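Local coordinates for Lactamase_B domain-containing protein (Bacillus lehensis G1, PDB 7EV5) that is a di-zinc, dual-activity enzyme of the metallo-beta-lactamase fold, probably a hydrolase, resembling both B3 metallo-beta-lactamases and glyoxalase II, at residues Lys3-Val16 and Phe27-Trp39. Sequence-based numbering, arbitrary orientation.
Sequences KQIPLGPIQTNAYV and FDPGGDAEALITW
The N-terminal hairpin of a metallo-beta-lactamase sheet meets the strand end, glycine-rich loop and first helix that follow it, and W39 marks one end of this interface. I5 CD1 lies over a face of the indole, 4.1 Å from the centroid of its six-membered ring and 21° off the normal, a CH-pi contact. V16 CG1 approaches the same ring at its edge, in plane, while the extended chain of K3 passes obliquely with CD 3.5 Å from CZ2 of W39. With CG anti to the backbone N, W39 reaches from helix 33-39 to strand 3-7, the outermost of its sheet. Inward, L36 CD1 touches both I5 CD1 and V16 CG2, and L7 CD1 packs on L36 CB at 4.1 Å. L7 CB lies 3.4 Å from G31 O, and its CD2 leans on D32 and A35. The axes of strand 3-7 and helix 33-39 run roughly antiparallel (152°, 9.3 Å at closest approach); with the packing of I5, L7 and V16, this sets the helix on one face of the N-terminal sheet of the αβ/βα fold. Where that helix begins, the backbones close up: G8 and G31 bring their CA atoms to 4.3 Å, and a water accepts from G8 N and donates to OD2 of the N-cap residue D32. Beside V16, Y15 and F27 form an antiparallel hydrogen-bonded pair. F27 N gives Y15 O a 2.8 Å bond, nearly straight at 170° and in the carbonyl plane; the return bond from Y15 N to F27 O is 3.0 Å. The chain then turns toward the zinc site. D28 OD2 accepts from a water shared with N13 O and is hydrogen-bonded to T53 and to ND1 of the zinc ligand H59, a second-shell contact that probably helps orient the imidazole and may polarise it.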
loop_
_atom_site.group_PDB
_atom_site.type_symbol
_atom_site.label_atom_id
_atom_site.label_comp_id
_atom_site.label_asym_id
_atom_site.label_seq_id
_atom_site.Cartn_x
_atom_site.Cartn_y
_atom_site.Cartn_z
ATOM N N LYS A 3 -2.645 12.153 -4.160
ATOM C CA LYS A 3 -3.601 11.722 -5.167
ATOM C C LYS A 3 -3.814 10.217 -5.088
ATOM O O LYS A 3 -2.850 9.449 -4.988
ATOM C CB LYS A 3 -3.167 12.111 -6.580
ATOM C CG LYS A 3 -4.305 11.937 -7.577
ATOM C CD LYS A 3 -4.009 12.506 -8.947
ATOM C CE LYS A 3 -5.315 12.737 -9.707
ATOM N NZ LYS A 3 -5.099 12.808 -11.178
ATOM N N GLN A 4 -5.078 9.819 -5.139
ATOM C CA GLN A 4 -5.482 8.433 -5.319
ATOM C C GLN A 4 -5.548 8.147 -6.813
ATOM O O GLN A 4 -6.253 8.848 -7.554
ATOM C CB GLN A 4 -6.858 8.238 -4.692
ATOM C CG GLN A 4 -7.427 6.830 -4.799
ATOM C CD GLN A 4 -8.801 6.752 -4.185
ATOM O OE1 GLN A 4 -9.680 7.536 -4.521
ATOM N NE2 GLN A 4 -8.984 5.834 -3.250
ATOM N N ILE A 5 -4.814 7.128 -7.253
ATOM C CA ILE A 5 -4.688 6.800 -8.674
ATOM C C ILE A 5 -5.003 5.324 -8.879
ATOM O O ILE A 5 -4.115 4.472 -8.725
ATOM C CB ILE A 5 -3.294 7.174 -9.209
ATOM C CG1 ILE A 5 -2.980 8.646 -8.898
ATOM C CG2 ILE A 5 -3.208 6.911 -10.708
ATOM C CD1 ILE A 5 -1.610 9.122 -9.349
ATOM N N PRO A 6 -6.242 4.967 -9.224
ATOM C CA PRO A 6 -6.537 3.564 -9.528
ATOM C C PRO A 6 -5.833 3.152 -10.810
ATOM O O PRO A 6 -5.807 3.906 -11.785
ATOM C CB PRO A 6 -8.061 3.549 -9.710
ATOM C CG PRO A 6 -8.548 4.803 -9.077
ATOM C CD PRO A 6 -7.451 5.806 -9.208
ATOM N N LEU A 7 -5.240 1.952 -10.803
ATOM C CA LEU A 7 -4.406 1.506 -11.912
ATOM C C LEU A 7 -4.646 0.039 -12.232
ATOM O O LEU A 7 -4.840 -0.782 -11.333
ATOM C CB LEU A 7 -2.918 1.665 -11.585
ATOM C CG LEU A 7 -2.379 3.086 -11.419
ATOM C CD1 LEU A 7 -1.002 3.040 -10.779
ATOM C CD2 LEU A 7 -2.319 3.816 -12.755
ATOM N N GLY A 8 -4.590 -0.288 -13.522
ATOM C CA GLY A 8 -4.674 -1.655 -13.975
ATOM C C GLY A 8 -6.098 -2.158 -14.054
ATOM O O GLY A 8 -7.043 -1.495 -13.617
ATOM N N PRO A 9 -6.283 -3.353 -14.620
ATOM C CA PRO A 9 -7.638 -3.919 -14.675
ATOM C C PRO A 9 -8.282 -4.082 -13.310
ATOM O O PRO A 9 -9.501 -3.910 -13.190
ATOM C CB PRO A 9 -7.435 -5.267 -15.383
ATOM C CG PRO A 9 -5.978 -5.571 -15.229
ATOM C CD PRO A 9 -5.289 -4.241 -15.243
ATOM N N ILE A 10 -7.502 -4.399 -12.272
ATOM C CA ILE A 10 -8.071 -4.523 -10.933
ATOM C C ILE A 10 -8.463 -3.166 -10.359
ATOM O O ILE A 10 -9.325 -3.091 -9.470
ATOM C CB ILE A 10 -7.088 -5.281 -10.017
ATOM C CG1 ILE A 10 -6.634 -6.586 -10.676
ATOM C CG2 ILE A 10 -7.700 -5.543 -8.637
ATOM C CD1 ILE A 10 -7.735 -7.609 -10.824
ATOM N N GLN A 11 -7.859 -2.087 -10.859
ATOM C CA GLN A 11 -8.110 -0.723 -10.399
ATOM C C GLN A 11 -7.638 -0.491 -8.966
ATOM O O GLN A 11 -8.180 0.364 -8.260
ATOM C CB GLN A 11 -9.565 -0.285 -10.599
ATOM C CG GLN A 11 -9.937 -0.081 -12.069
ATOM C CD GLN A 11 -9.365 1.209 -12.633
ATOM O OE1 GLN A 11 -9.893 2.292 -12.385
ATOM N NE2 GLN A 11 -8.280 1.102 -13.385
ATOM N N THR A 12 -6.625 -1.250 -8.547
ATOM C CA THR A 12 -5.991 -1.027 -7.257
ATOM C C THR A 12 -5.498 0.409 -7.152
ATOM O O THR A 12 -4.926 0.961 -8.101
ATOM C CB THR A 12 -4.809 -1.979 -7.135
ATOM O OG1 THR A 12 -5.295 -3.322 -7.259
ATOM C CG2 THR A 12 -4.105 -1.837 -5.778
ATOM N N ASN A 13 -5.703 1.006 -5.980
ATOM C CA ASN A 13 -5.314 2.398 -5.755
ATOM C C ASN A 13 -3.819 2.479 -5.481
ATOM O O ASN A 13 -3.349 2.031 -4.430
ATOM C CB ASN A 13 -6.053 2.964 -4.548
ATOM C CG ASN A 13 -7.539 3.061 -4.760
ATOM O OD1 ASN A 13 -7.990 3.494 -5.816
ATOM N ND2 ASN A 13 -8.311 2.676 -3.754
ATOM N N ALA A 14 -3.070 3.059 -6.410
ATOM C CA ALA A 14 -1.789 3.631 -6.033
ATOM C C ALA A 14 -2.041 4.977 -5.377
ATOM O O ALA A 14 -3.116 5.565 -5.504
ATOM C CB ALA A 14 -0.915 3.851 -7.270
ATOM N N TYR A 15 -1.037 5.478 -4.671
ATOM C CA TYR A 15 -1.109 6.818 -4.103
ATOM C C TYR A 15 0.187 7.549 -4.389
ATOM O O TYR A 15 1.267 6.959 -4.336
ATOM C CB TYR A 15 -1.370 6.804 -2.581
ATOM C CG TYR A 15 -2.735 6.270 -2.285
ATOM C CD1 TYR A 15 -3.847 7.094 -2.339
ATOM C CD2 TYR A 15 -2.927 4.927 -2.006
ATOM C CE1 TYR A 15 -5.105 6.600 -2.110
ATOM C CE2 TYR A 15 -4.192 4.418 -1.789
ATOM C CZ TYR A 15 -5.281 5.263 -1.829
ATOM O OH TYR A 15 -6.561 4.780 -1.613
ATOM N N VAL A 16 0.083 8.837 -4.696
ATOM C CA VAL A 16 1.253 9.699 -4.741
ATOM C C VAL A 16 1.069 10.783 -3.695
ATOM O O VAL A 16 0.133 11.587 -3.787
ATOM C CB VAL A 16 1.494 10.308 -6.129
ATOM C CG1 VAL A 16 2.734 11.187 -6.068
ATOM C CG2 VAL A 16 1.667 9.216 -7.174
ATOM N N PHE A 27 3.047 4.979 -3.450
ATOM C CA PHE A 27 2.576 3.767 -2.784
ATOM C C PHE A 27 1.918 2.854 -3.801
ATOM O O PHE A 27 1.094 3.308 -4.599
ATOM C CB PHE A 27 1.537 4.102 -1.712
ATOM C CG PHE A 27 2.074 4.943 -0.604
ATOM C CD1 PHE A 27 2.561 4.366 0.553
ATOM C CD2 PHE A 27 2.122 6.318 -0.732
ATOM C CE1 PHE A 27 3.069 5.152 1.569
ATOM C CE2 PHE A 27 2.640 7.109 0.277
ATOM C CZ PHE A 27 3.105 6.525 1.429
ATOM N N ASP A 28 2.271 1.574 -3.756
ATOM C CA ASP A 28 1.553 0.523 -4.467
ATOM C C ASP A 28 1.276 0.804 -5.946
ATOM O O ASP A 28 0.113 0.847 -6.365
ATOM C CB ASP A 28 0.249 0.186 -3.750
ATOM C CG ASP A 28 0.458 -0.413 -2.374
ATOM O OD1 ASP A 28 1.610 -0.533 -1.915
ATOM O OD2 ASP A 28 -0.556 -0.771 -1.728
ATOM N N PRO A 29 2.315 1.006 -6.761
ATOM C CA PRO A 29 2.115 1.152 -8.210
ATOM C C PRO A 29 1.810 -0.190 -8.865
ATOM O O PRO A 29 2.724 -0.962 -9.175
ATOM C CB PRO A 29 3.453 1.734 -8.677
ATOM C CG PRO A 29 4.465 1.160 -7.738
ATOM C CD PRO A 29 3.745 0.951 -6.407
ATOM N N GLY A 30 0.522 -0.472 -9.060
ATOM C CA GLY A 30 0.078 -1.830 -9.300
ATOM C C GLY A 30 -0.079 -2.254 -10.746
ATOM O O GLY A 30 -0.072 -3.449 -11.040
ATOM N N GLY A 31 -0.231 -1.286 -11.642
ATOM C CA GLY A 31 -0.468 -1.570 -13.046
ATOM C C GLY A 31 -0.399 -0.272 -13.812
ATOM O O GLY A 31 -0.095 0.783 -13.251
ATOM N N ASP A 32 -0.671 -0.368 -15.114
ATOM C CA ASP A 32 -0.735 0.796 -16.004
ATOM C C ASP A 32 0.405 1.775 -15.715
ATOM O O ASP A 32 0.198 2.965 -15.458
ATOM C CB ASP A 32 -2.105 1.464 -15.911
ATOM C CG ASP A 32 -2.423 2.335 -17.102
ATOM O OD1 ASP A 32 -1.554 2.516 -17.984
ATOM O OD2 ASP A 32 -3.558 2.844 -17.149
ATOM N N ALA A 33 1.634 1.243 -15.737
ATOM C CA ALA A 33 2.798 2.024 -15.330
ATOM C C ALA A 33 2.889 3.336 -16.091
ATOM O O ALA A 33 3.234 4.370 -15.515
ATOM C CB ALA A 33 4.080 1.217 -15.540
ATOM N N GLU A 34 2.574 3.310 -17.387
ATOM C CA GLU A 34 2.753 4.490 -18.225
ATOM C C GLU A 34 1.814 5.617 -17.812
ATOM O O GLU A 34 2.192 6.791 -17.865
ATOM C CB GLU A 34 2.559 4.113 -19.697
ATOM C CG GLU A 34 3.640 3.203 -20.258
ATOM C CD GLU A 34 3.587 1.797 -19.693
ATOM O OE1 GLU A 34 2.467 1.284 -19.441
ATOM O OE2 GLU A 34 4.670 1.210 -19.498
ATOM N N ALA A 35 0.597 5.287 -17.383
ATOM C CA ALA A 35 -0.302 6.325 -16.889
ATOM C C ALA A 35 0.260 6.992 -15.640
ATOM O O ALA A 35 0.160 8.215 -15.479
ATOM C CB ALA A 35 -1.680 5.737 -16.600
ATOM N N LEU A 36 0.839 6.201 -14.734
ATOM C CA LEU A 36 1.404 6.765 -13.514
ATOM C C LEU A 36 2.677 7.550 -13.804
ATOM O O LEU A 36 2.846 8.665 -13.295
ATOM C CB LEU A 36 1.667 5.655 -12.497
ATOM C CG LEU A 36 2.354 6.109 -11.200
ATOM C CD1 LEU A 36 1.508 7.106 -10.436
ATOM C CD2 LEU A 36 2.664 4.889 -10.334
ATOM N N ILE A 37 3.578 6.986 -14.620
ATOM C CA ILE A 37 4.854 7.644 -14.915
ATOM C C ILE A 37 4.628 8.961 -15.647
ATOM O O ILE A 37 5.210 9.993 -15.290
ATOM C CB ILE A 37 5.784 6.705 -15.707
ATOM C CG1 ILE A 37 6.305 5.585 -14.804
ATOM C CG2 ILE A 37 6.962 7.484 -16.304
ATOM C CD1 ILE A 37 6.841 4.393 -15.575
ATOM N N THR A 38 3.773 8.947 -16.677
ATOM C CA THR A 38 3.539 10.175 -17.435
ATOM C C THR A 38 2.833 11.231 -16.594
ATOM O O THR A 38 3.109 12.423 -16.760
ATOM C CB THR A 38 2.806 9.911 -18.757
ATOM O OG1 THR A 38 1.529 9.319 -18.504
ATOM C CG2 THR A 38 3.630 9.000 -19.671
ATOM N N TRP A 39 1.938 10.829 -15.678
ATOM C CA TRP A 39 1.328 11.811 -14.783
ATOM C C TRP A 39 2.377 12.478 -13.906
ATOM O O TRP A 39 2.399 13.708 -13.770
ATOM C CB TRP A 39 0.238 11.179 -13.918
ATOM C CG TRP A 39 -0.399 12.163 -12.964
ATOM C CD1 TRP A 39 -1.377 13.054 -13.260
ATOM C CD2 TRP A 39 -0.079 12.366 -11.580
ATOM N NE1 TRP A 39 -1.704 13.791 -12.148
ATOM C CE2 TRP A 39 -0.915 13.390 -11.103
ATOM C CE3 TRP A 39 0.833 11.780 -10.697
ATOM C CZ2 TRP A 39 -0.874 13.838 -9.783
ATOM C CZ3 TRP A 39 0.872 12.226 -9.384
ATOM C CH2 TRP A 39 0.023 13.244 -8.942
HETATM O O HOH W 1 -5.327 1.691 -15.555
HETATM O O HOH W 2 -2.101 0.345 -8.073
HETATM O O HOH W 3 -2.813 0.989 -1.795
#